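Local coordinates for putative drug/sodium antiporter (Escherichia coli, PDB 4Z3N), which is a MATE-family membrane transporter, linked to transport of the genotoxin colibactin and probably working as an antiporter, at residues Val272-Val275 against Ile276-Phe280; Thr409-Arg412 against His413-Ser417; Phe18-Ala21 against Gly22-Asp25. One frame throughout, in Å; residues are numbered along the deposited sequence.

Contact 1. Residues Val272-Val275 against Ile276-Phe280; sequences VGIV and IYNFF. With OLC ((2R)-2,3-dihydroxypropyl (9Z)-octadec-9-enoate), chain B.
F279 N donates to V275 O at 2.8 Å, and the bond is nearly straight (166°). It is one of four i to i-4 bonds that join 272-275 to 276-280 in alpha-helix 250-284, which is predicted to span the membrane. The other three link I276 N to V272 O, Y277 N to G273 O and N278 N to I274 O. On one flank V272 and I276 meet a turn apart. Here I276 CG1 sits beside its own backbone N (chi1 -67°), so CD1 turns back along the helix and reaches V272 CG1 at 3.9 Å. N278 folds back in a similar way, and its CG lies 3.2 Å from I274 O. N278 OD1 and I274 O are both acceptors and do not bond. The N278 side chain also touches M289 and F292 of helix 286-322. The Y277 ring swings off the helix instead. Its OH bonds to Q375 OE1, and F292 meets the ring edge-to-face. The monoolein chain lies over one ring face, with OLC C2 3.6 Å above the plane at the centre of the Y277 ring. The lipid head group rests against G273, where OLC O23 comes within 3.8 Å of G273 CA.

Contact 2. Residues Thr409-Arg412 against His413-Ser417; sequences TLMR and HVFIS. With OLC ((2R)-2,3-dihydroxypropyl (9Z)-octadec-9-enoate), chain B.
T409 O accepts from H413 twice, once firmly and once weakly. The backbone bond from H413 N is 3.0 Å long and nearly straight (168°), while the one from H413 ND1 to T409 O is weak, at 3.5 Å. This is the last turn of helix 402-413, which ends inside a predicted transmembrane span. L410 O also accepts twice. V414 N and F415 N reach it from opposite faces of its plane, and F415 N to L410 O, an i to i-5 bond of 3.0 Å, widens the turn as the chain leaves the helix. Beside it the F415 ring folds back against L410 and M411. The methionine chain bends at chi2 (73°) and again at chi3, which brings M411 CE to the ring edge, near its plane. L410 CB approaches the same ring obliquely, 3.5 Å from F415 CE2. R412 runs alongside H413 and points the same way. The guanidinium and imidazole planes stand 81° apart, and H413 CE1 meets the guanidinium at its edge. Farther out, S389 OG bonds R412 NH1, A439 O takes S417 OG, and S405 O holds T409 OG1. I270 of helix 250-284 packs on H413. Because the helix breaks here, S417 N does not come round to H413 O. That carbonyl instead accepts a hydrogen bond from the monoolein hydroxyl, OLC O23, 2.9 Å from H413 O, consistent with the break giving the lipid head group a polar anchor.

Contact 3. Residues Phe18-Ala21 against Gly22-Asp25; sequences FTVA and GMFD
V20 and M23 set their side chains obliquely across one another, the first and last residues of a type II beta turn. V20 CG1 and M23 CE are the atoms that touch, at 3.7 Å. M23 CG points away from its own backbone N (chi1 -180°). The chain then bends at both chi2 and chi3, and this carries the terminal methyl round to the valine. On the way, M23 CG passes over the centre of the F24 ring, 3.7 Å above its plane. The methionine thus touches V20 with its CE and the F24 ring face with its CG. The backbone draws V20 and M23 together as well. M23 N donates to V20 O, but the bond is weak: it is 3.4 Å long and bent to 132°. M23 CB also lies close to V20 O. A21 and G22 form the corner of the turn. G22 has a positive phi of 91°, as the third position of a type II turn usually does. A21 CB points away from 22-25, and the side chain touches R34 of helix 28-56. The turn lies in the loop before that helix, near the start of the modelled chain. L31 of helix 28-56 and V316 and Q319 of helix 286-322 pack on M23, while F24 reaches Q319 and N320 and its ring meets H323. M23 O accepts a hydrogen bond from R328 NE, which ties the turn to helix 326-358 as well.

From the N terminus the chain meets contact 3 first, then contact 1, then contact 2. They follow in series, and none nests in or crosses another. Contact 3 closes a tight turn and fastens the N-terminal segment to helices 28-56, 286-322 and 326-358. Contact 1 closes no loop, as it stays within helix 250-284. Contact 2 marks the break between helices 402-413 and 417-427. Contacts 1 and 2 both belong to the second MatE repeat of the sequence, with centres about 12 Å apart. They do not touch each other, but the same monoolein molecule contacts both. Contact 3 lies about 43 Å from contact 1, centre to centre, on the opposite side of the chain's centre.

Contact 1. Residues Val272-Val275 against Ile276-Phe280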
# COMPACT_ATOMS: atom_id res chain seq x y z
N VAL A 272 -10.33 -1.24 8.32
CA VAL A 272 -11.29 -1.53 9.39
C VAL A 272 -10.66 -1.48 10.77
O VAL A 272 -11.29 -1.09 11.76
CB VAL A 272 -11.93 -2.92 9.23
CG1 VAL A 272 -12.79 -3.25 10.44
CG2 VAL A 272 -12.74 -2.99 7.97
N GLY A 273 -9.40 -1.91 10.85
CA GLY A 273 -8.68 -1.92 12.10
C GLY A 273 -8.41 -0.49 12.52
O GLY A 273 -8.34 -0.20 13.71
N ILE A 274 -8.26 0.40 11.54
CA ILE A 274 -8.06 1.82 11.83
C ILE A 274 -9.38 2.50 12.22
O ILE A 274 -9.37 3.48 12.95
CB ILE A 274 -7.45 2.59 10.64
CG1 ILE A 274 -6.01 2.11 10.40
CG2 ILE A 274 -7.44 4.08 10.93
CD1 ILE A 274 -5.30 2.78 9.25
N VAL A 275 -10.49 1.95 11.76
CA VAL A 275 -11.81 2.40 12.17
C VAL A 275 -12.12 2.03 13.64
O VAL A 275 -12.59 2.87 14.43
CB VAL A 275 -12.91 1.80 11.26
CG1 VAL A 275 -14.28 2.05 11.84
CG2 VAL A 275 -12.81 2.37 9.85
N ILE A 276 -11.88 0.77 13.98
CA ILE A 276 -12.12 0.28 15.33
C ILE A 276 -11.22 0.99 16.32
O ILE A 276 -11.60 1.19 17.47
CB ILE A 276 -11.88 -1.24 15.42
CG1 ILE A 276 -12.94 -1.97 14.60
CG2 ILE A 276 -11.81 -1.70 16.89
CD1 ILE A 276 -12.63 -3.41 14.30
N TYR A 277 -10.03 1.36 15.85
CA TYR A 277 -9.08 2.13 16.65
C TYR A 277 -9.57 3.55 16.88
O TYR A 277 -9.49 4.09 17.99
CB TYR A 277 -7.72 2.16 15.97
CG TYR A 277 -6.59 2.79 16.76
CD1 TYR A 277 -5.94 2.09 17.75
CD2 TYR A 277 -6.17 4.08 16.48
CE1 TYR A 277 -4.89 2.65 18.46
CE2 TYR A 277 -5.13 4.66 17.18
CZ TYR A 277 -4.49 3.94 18.18
OH TYR A 277 -3.44 4.51 18.88
N ASN A 278 -10.08 4.17 15.82
CA ASN A 278 -10.62 5.50 15.93
C ASN A 278 -11.84 5.54 16.83
O ASN A 278 -11.96 6.41 17.67
CB ASN A 278 -10.94 6.04 14.54
CG ASN A 278 -9.71 6.56 13.84
OD1 ASN A 278 -8.61 6.49 14.39
ND2 ASN A 278 -9.88 7.07 12.62
N PHE A 279 -12.71 4.54 16.68
CA PHE A 279 -13.89 4.38 17.52
C PHE A 279 -13.53 4.45 19.00
O PHE A 279 -14.05 5.26 19.74
CB PHE A 279 -14.58 3.05 17.19
CG PHE A 279 -15.84 2.79 17.97
CD1 PHE A 279 -16.99 3.52 17.72
CD2 PHE A 279 -15.88 1.77 18.91
CE1 PHE A 279 -18.16 3.27 18.43
CE2 PHE A 279 -17.05 1.51 19.63
CZ PHE A 279 -18.18 2.25 19.38
N PHE A 280 -12.60 3.60 19.42
CA PHE A 280 -12.17 3.54 20.81
C PHE A 280 -11.52 4.87 21.28
O PHE A 280 -11.83 5.38 22.37
CB PHE A 280 -11.20 2.37 21.01
CG PHE A 280 -11.87 1.06 21.32
CD1 PHE A 280 -12.31 0.77 22.59
CD2 PHE A 280 -12.01 0.08 20.34
CE1 PHE A 280 -12.91 -0.45 22.89
CE2 PHE A 280 -12.61 -1.15 20.62
CZ PHE A 280 -13.07 -1.41 21.90
C18 OLC B . 0.18 -2.02 7.48
C10 OLC B . 2.05 -0.11 15.86
C9 OLC B . 1.84 1.05 15.19
C17 OLC B . 0.63 -1.46 8.82
C11 OLC B . 1.15 -1.31 15.64
C8 OLC B . 2.08 2.37 15.90
C24 OLC B . -5.88 -2.02 16.75
C16 OLC B . 0.04 -2.30 9.93
C12 OLC B . 0.05 -1.03 14.62
C7 OLC B . 1.88 3.56 14.98
C15 OLC B . 0.55 -1.83 11.28
C13 OLC B . -0.11 -2.24 13.70
C6 OLC B . 0.41 3.84 14.76
C14 OLC B . -0.58 -1.86 12.30
C5 OLC B . -0.34 3.83 16.07
C4 OLC B . -1.82 3.58 15.82
C3 OLC B . -2.01 2.40 14.90
C2 OLC B . -3.43 1.86 14.96
C21 OLC B . -3.94 -1.87 15.20
C1 OLC B . -3.43 0.37 14.62
C22 OLC B . -5.11 -2.72 15.64
O19 OLC B . -2.61 -0.12 13.87
O25 OLC B . -7.27 -2.16 16.51
O23 OLC B . -5.98 -2.94 14.55
O20 OLC B . -4.30 -0.50 15.30

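Contact 2. Residues Thr409-Arg412 against His413-Ser417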
# COMPACT_ATOMS: atom_id res chain seq x y z
N THR A 409 -2.86 -10.98 8.27
CA THR A 409 -3.38 -9.63 8.37
C THR A 409 -4.53 -9.56 9.40
O THR A 409 -4.68 -8.57 10.12
CB THR A 409 -3.85 -9.13 7.01
OG1 THR A 409 -2.75 -9.23 6.10
CG2 THR A 409 -4.29 -7.69 7.10
N LEU A 410 -5.32 -10.62 9.47
CA LEU A 410 -6.42 -10.69 10.43
C LEU A 410 -5.89 -10.83 11.83
O LEU A 410 -6.42 -10.27 12.78
CB LEU A 410 -7.33 -11.87 10.11
CG LEU A 410 -8.25 -11.67 8.91
CD1 LEU A 410 -9.02 -12.95 8.64
CD2 LEU A 410 -9.19 -10.51 9.19
N MET A 411 -4.83 -11.62 11.94
CA MET A 411 -4.17 -11.86 13.21
C MET A 411 -3.54 -10.58 13.71
O MET A 411 -3.44 -10.38 14.91
CB MET A 411 -3.12 -12.96 13.05
CG MET A 411 -2.59 -13.51 14.37
SD MET A 411 -3.79 -14.55 15.23
CE MET A 411 -5.00 -14.74 13.92
N ARG A 412 -3.08 -9.73 12.80
CA ARG A 412 -2.45 -8.47 13.21
C ARG A 412 -3.44 -7.36 13.56
O ARG A 412 -3.28 -6.69 14.57
CB ARG A 412 -1.47 -7.97 12.13
CG ARG A 412 -0.49 -6.93 12.68
CD ARG A 412 0.56 -6.43 11.68
NE ARG A 412 0.01 -5.92 10.43
CZ ARG A 412 0.13 -6.52 9.24
NH1 ARG A 412 0.81 -7.66 9.15
NH2 ARG A 412 -0.42 -5.99 8.15
N HIS A 413 -4.45 -7.13 12.72
CA HIS A 413 -5.38 -6.02 12.93
C HIS A 413 -6.72 -6.30 13.63
O HIS A 413 -7.40 -5.36 14.01
CB HIS A 413 -5.67 -5.34 11.59
CG HIS A 413 -4.49 -4.65 11.00
ND1 HIS A 413 -3.66 -5.24 10.07
CD2 HIS A 413 -3.96 -3.43 11.25
CE1 HIS A 413 -2.69 -4.40 9.75
NE2 HIS A 413 -2.85 -3.30 10.45
N VAL A 414 -7.11 -7.56 13.81
CA VAL A 414 -8.45 -7.84 14.36
C VAL A 414 -8.53 -8.88 15.50
O VAL A 414 -8.94 -8.54 16.60
CB VAL A 414 -9.42 -8.30 13.26
CG1 VAL A 414 -10.75 -8.69 13.88
CG2 VAL A 414 -9.62 -7.20 12.27
N PHE A 415 -8.18 -10.13 15.22
CA PHE A 415 -8.40 -11.24 16.15
C PHE A 415 -7.85 -11.11 17.59
O PHE A 415 -8.36 -11.75 18.52
CB PHE A 415 -7.83 -12.52 15.54
CG PHE A 415 -8.68 -13.09 14.43
CD1 PHE A 415 -10.06 -13.02 14.50
CD2 PHE A 415 -8.09 -13.68 13.32
CE1 PHE A 415 -10.83 -13.54 13.48
CE2 PHE A 415 -8.86 -14.19 12.31
CZ PHE A 415 -10.23 -14.12 12.37
N ILE A 416 -6.81 -10.31 17.78
CA ILE A 416 -6.15 -10.18 19.07
C ILE A 416 -6.42 -8.80 19.64
O ILE A 416 -6.82 -8.65 20.80
CB ILE A 416 -4.62 -10.44 19.00
CG1 ILE A 416 -4.32 -11.83 18.45
CG2 ILE A 416 -4.01 -10.35 20.40
CD1 ILE A 416 -4.61 -12.94 19.43
N SER A 417 -6.09 -7.79 18.84
CA SER A 417 -6.24 -6.38 19.17
C SER A 417 -7.59 -6.00 19.78
O SER A 417 -7.63 -5.35 20.84
CB SER A 417 -6.02 -5.54 17.92
OG SER A 417 -4.65 -5.55 17.55
C18 OLC B . 0.18 -2.02 7.48
C10 OLC B . 2.05 -0.11 15.86
C9 OLC B . 1.84 1.05 15.19
C17 OLC B . 0.63 -1.46 8.82
C11 OLC B . 1.15 -1.31 15.64
C8 OLC B . 2.08 2.37 15.90
C24 OLC B . -5.88 -2.02 16.75
C16 OLC B . 0.04 -2.30 9.93
C12 OLC B . 0.05 -1.03 14.62
C7 OLC B . 1.88 3.56 14.98
C15 OLC B . 0.55 -1.83 11.28
C13 OLC B . -0.11 -2.24 13.70
C6 OLC B . 0.41 3.84 14.76
C14 OLC B . -0.58 -1.86 12.30
C5 OLC B . -0.34 3.83 16.07
C4 OLC B . -1.82 3.58 15.82
C3 OLC B . -2.01 2.40 14.90
C2 OLC B . -3.43 1.86 14.96
C21 OLC B . -3.94 -1.87 15.20
C1 OLC B . -3.43 0.37 14.62
C22 OLC B . -5.11 -2.72 15.64
O19 OLC B . -2.61 -0.12 13.87
O25 OLC B . -7.27 -2.16 16.51
O23 OLC B . -5.98 -2.94 14.55
O20 OLC B . -4.30 -0.50 15.30

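Contact 3. Residues Phe18-Ala21 against Gly22-Asp25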
# COMPACT_ATOMS: atom_id res chain seq x y z
N PHE A 18 14.82 -10.17 -19.12
CA PHE A 18 14.13 -11.10 -18.22
C PHE A 18 15.01 -11.58 -17.08
O PHE A 18 14.53 -11.83 -15.98
CB PHE A 18 13.60 -12.32 -18.98
CG PHE A 18 12.22 -12.13 -19.54
CD1 PHE A 18 11.21 -11.58 -18.77
CD2 PHE A 18 11.93 -12.50 -20.85
CE1 PHE A 18 9.93 -11.40 -19.29
CE2 PHE A 18 10.67 -12.32 -21.38
CZ PHE A 18 9.66 -11.77 -20.60
N THR A 19 16.31 -11.70 -17.36
CA THR A 19 17.25 -12.38 -16.46
C THR A 19 17.29 -11.80 -15.03
O THR A 19 17.07 -12.55 -14.07
CB THR A 19 18.67 -12.38 -17.04
OG1 THR A 19 19.02 -11.06 -17.48
CG2 THR A 19 18.75 -13.35 -18.21
N VAL A 20 17.54 -10.49 -14.89
CA VAL A 20 17.63 -9.91 -13.55
C VAL A 20 18.75 -10.51 -12.71
O VAL A 20 18.50 -11.37 -11.87
CB VAL A 20 16.32 -10.07 -12.76
CG1 VAL A 20 16.39 -9.27 -11.47
CG2 VAL A 20 15.15 -9.64 -13.61
N ALA A 21 19.99 -10.10 -12.97
CA ALA A 21 21.18 -10.71 -12.37
C ALA A 21 21.16 -10.90 -10.86
O ALA A 21 20.75 -10.00 -10.11
CB ALA A 21 22.40 -9.88 -12.75
N GLY A 22 21.61 -12.08 -10.42
CA GLY A 22 21.77 -12.41 -9.01
C GLY A 22 20.53 -13.07 -8.42
O GLY A 22 20.49 -13.41 -7.23
N MET A 23 19.52 -13.25 -9.27
CA MET A 23 18.22 -13.74 -8.84
C MET A 23 18.28 -15.15 -8.24
O MET A 23 17.80 -15.39 -7.13
CB MET A 23 17.24 -13.72 -10.02
CG MET A 23 15.83 -14.22 -9.68
SD MET A 23 14.97 -13.27 -8.39
CE MET A 23 14.72 -11.70 -9.23
N PHE A 24 18.80 -16.08 -9.02
CA PHE A 24 18.87 -17.47 -8.60
C PHE A 24 20.10 -17.83 -7.78
O PHE A 24 20.01 -18.65 -6.87
CB PHE A 24 18.70 -18.35 -9.84
CG PHE A 24 17.50 -17.96 -10.66
CD1 PHE A 24 16.21 -18.20 -10.18
CD2 PHE A 24 17.65 -17.27 -11.86
CE1 PHE A 24 15.09 -17.80 -10.89
CE2 PHE A 24 16.53 -16.86 -12.59
CZ PHE A 24 15.25 -17.13 -12.10
N ASP A 25 21.27 -17.30 -8.14
CA ASP A 25 22.48 -17.65 -7.37
C ASP A 25 23.09 -16.59 -6.45
O ASP A 25 23.96 -16.91 -5.65
CB ASP A 25 23.58 -18.16 -8.33
CG ASP A 25 24.00 -17.11 -9.37
OD1 ASP A 25 23.41 -16.00 -9.42
OD2 ASP A 25 24.94 -17.40 -10.14